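PDB 6VJ5: ESX-5 secretion-associated protein EspG5 from Mycobacterium marinum, which acts as a specific chaperone for its cognate PE/PPE proteins, keeping their dimers from aggregating, and is required for secretion of LipY and PE31/PPE18. Local coordinates for residues Asp15-Gln21 with Cys35-Val39. Numbering follows the deposited sequence.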
# COMPACT_ATOMS: atom_id res chain seq x y z
N ASP C 15 9.91 12.21 -0.22
CA ASP C 15 9.34 11.94 1.10
C ASP C 15 8.53 13.13 1.58
O ASP C 15 7.40 12.98 2.06
CB ASP C 15 10.45 11.60 2.09
CG ASP C 15 10.98 10.20 1.91
OD1 ASP C 15 10.20 9.32 1.48
OD2 ASP C 15 12.17 9.97 2.21
N GLY C 16 9.09 14.34 1.47
CA GLY C 16 8.38 15.52 1.94
C GLY C 16 7.10 15.79 1.18
O GLY C 16 6.09 16.18 1.77
N PHE C 17 7.12 15.57 -0.13
CA PHE C 17 5.90 15.79 -0.90
C PHE C 17 4.79 14.83 -0.47
O PHE C 17 3.61 15.19 -0.51
CB PHE C 17 6.17 15.62 -2.39
CG PHE C 17 5.05 16.12 -3.26
CD1 PHE C 17 3.94 15.33 -3.50
CD2 PHE C 17 5.10 17.39 -3.80
CE1 PHE C 17 2.90 15.80 -4.29
CE2 PHE C 17 4.07 17.86 -4.59
CZ PHE C 17 2.97 17.06 -4.84
N TRP C 18 5.16 13.62 -0.07
CA TRP C 18 4.16 12.66 0.38
C TRP C 18 3.58 13.05 1.74
O TRP C 18 2.40 12.82 1.99
CB TRP C 18 4.79 11.27 0.44
CG TRP C 18 3.99 10.24 1.17
CD1 TRP C 18 2.96 9.50 0.68
CD2 TRP C 18 4.18 9.83 2.52
NE1 TRP C 18 2.49 8.65 1.64
CE2 TRP C 18 3.22 8.83 2.79
CE3 TRP C 18 5.06 10.21 3.54
CZ2 TRP C 18 3.11 8.21 4.03
CZ3 TRP C 18 4.96 9.59 4.76
CH2 TRP C 18 3.99 8.60 5.00
N MET C 19 4.39 13.65 2.62
CA MET C 19 3.87 14.08 3.91
C MET C 19 2.86 15.21 3.74
O MET C 19 1.80 15.19 4.38
CB MET C 19 5.02 14.50 4.81
CG MET C 19 6.13 13.46 4.83
SD MET C 19 7.09 13.43 6.35
CE MET C 19 7.69 15.11 6.39
N LEU C 20 3.15 16.18 2.88
CA LEU C 20 2.17 17.23 2.61
C LEU C 20 0.86 16.63 2.13
O LEU C 20 -0.22 17.05 2.56
CB LEU C 20 2.73 18.21 1.58
CG LEU C 20 4.09 18.79 1.95
CD1 LEU C 20 4.66 19.60 0.80
CD2 LEU C 20 3.98 19.65 3.20
N GLN C 21 0.94 15.64 1.24
CA GLN C 21 -0.27 14.93 0.84
C GLN C 21 -0.99 14.35 2.04
O GLN C 21 -2.23 14.40 2.11
CB GLN C 21 0.08 13.81 -0.15
CG GLN C 21 0.55 14.30 -1.49
CD GLN C 21 0.98 13.16 -2.38
OE1 GLN C 21 1.97 12.49 -2.11
NE2 GLN C 21 0.21 12.91 -3.44
N CYS C 35 5.00 10.02 -7.04
CA CYS C 35 5.13 10.06 -5.59
C CYS C 35 4.49 8.84 -4.96
O CYS C 35 3.73 8.10 -5.60
CB CYS C 35 4.49 11.33 -5.03
SG CYS C 35 5.34 12.83 -5.56
N ARG C 36 4.81 8.60 -3.70
CA ARG C 36 4.15 7.53 -2.97
C ARG C 36 2.68 7.89 -2.80
O ARG C 36 2.36 9.04 -2.48
CB ARG C 36 4.81 7.31 -1.61
CG ARG C 36 5.22 5.86 -1.36
CD ARG C 36 5.59 5.63 0.10
NE ARG C 36 6.57 6.60 0.59
CZ ARG C 36 6.80 6.85 1.87
NH1 ARG C 36 7.70 7.75 2.23
NH2 ARG C 36 6.12 6.20 2.81
N PRO C 37 1.76 6.97 -3.05
CA PRO C 37 0.35 7.25 -2.73
C PRO C 37 0.18 7.37 -1.23
O PRO C 37 0.90 6.74 -0.45
CB PRO C 37 -0.40 6.05 -3.31
CG PRO C 37 0.60 4.94 -3.32
CD PRO C 37 1.95 5.59 -3.54
N TYR C 38 -0.77 8.21 -0.83
CA TYR C 38 -1.11 8.37 0.58
C TYR C 38 -2.42 7.64 0.85
O TYR C 38 -3.38 7.77 0.09
CB TYR C 38 -1.25 9.83 0.99
CG TYR C 38 -1.93 10.00 2.33
CD1 TYR C 38 -1.31 9.59 3.50
CD2 TYR C 38 -3.20 10.55 2.42
CE1 TYR C 38 -1.93 9.74 4.73
CE2 TYR C 38 -3.83 10.70 3.64
CZ TYR C 38 -3.19 10.29 4.79
OH TYR C 38 -3.81 10.43 6.01
N VAL C 39 -2.45 6.87 1.94
CA VAL C 39 -3.62 6.08 2.31
C VAL C 39 -4.04 6.49 3.71
O VAL C 39 -3.27 6.35 4.67
CB VAL C 39 -3.33 4.57 2.24
CG1 VAL C 39 -4.48 3.78 2.83
CG2 VAL C 39 -3.06 4.16 0.80
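Arg36 spreads its guanidinium over one face of the Trp18 indole, the two planes only 18° apart. Arg36 CZ sits nearly above the centroid of the Trp18 six-membered ring, 4.1 Å from it, so the pair is both a flat stack and a cation-pi contact. NH2 covers the CZ2 and CH2 side of the indole, while NH1 lies over CE3 and continues to Asp15, where Arg36 NH1 and Asp15 OD1 form a salt bridge at 3.0 Å. The N-H of Arg36 NH1 meets OD1 at a bent angle, so the hydrogen bond within the bridge is weak; OD1 arrives at the guanidinium edge, with the carboxylate turned almost perpendicular to it. A bend at chi3 (-52°) folds the arginine chain back over the indole, and its CB packs on Trp18 CD1 at 3.7 Å.

At the rim of the indole, Trp18 NE1 gives a weak hydrogen bond to Pro37 O, 3.2 Å long. Trp18 CG stands anti to the backbone N (chi1 167°), which carries the ring from helix 14-23 across to the loop. At the start of segment 35-39, Cys35 SG approaches the Phe17 ring obliquely, 3.5 Å from Phe17 CD1; toward its other end, Tyr38 CB lies against Gln21 CB at 4.3 Å.

Farther out, Trp46 meets the Trp18 ring at a steep angle, Ile137 of strand 136-141 touches both Phe17 and Cys35, and the Tyr38 hydroxyl bonds to Asn44. An aromatic side chain of another protein's chain packs on Arg36.

The loop following the first helix of this EspG chaperone is thus joined to it by a guanidinium stacked on the Trp18 face and tied at its edge to Asp15, together with the weak indole N-H bond and the flanking Phe17-Cys35 and Gln21-Tyr38 contacts. Carboxylate and pi face would be expected to favour the arginine's positive charge and fix its flat group's orientation beside the protein partner.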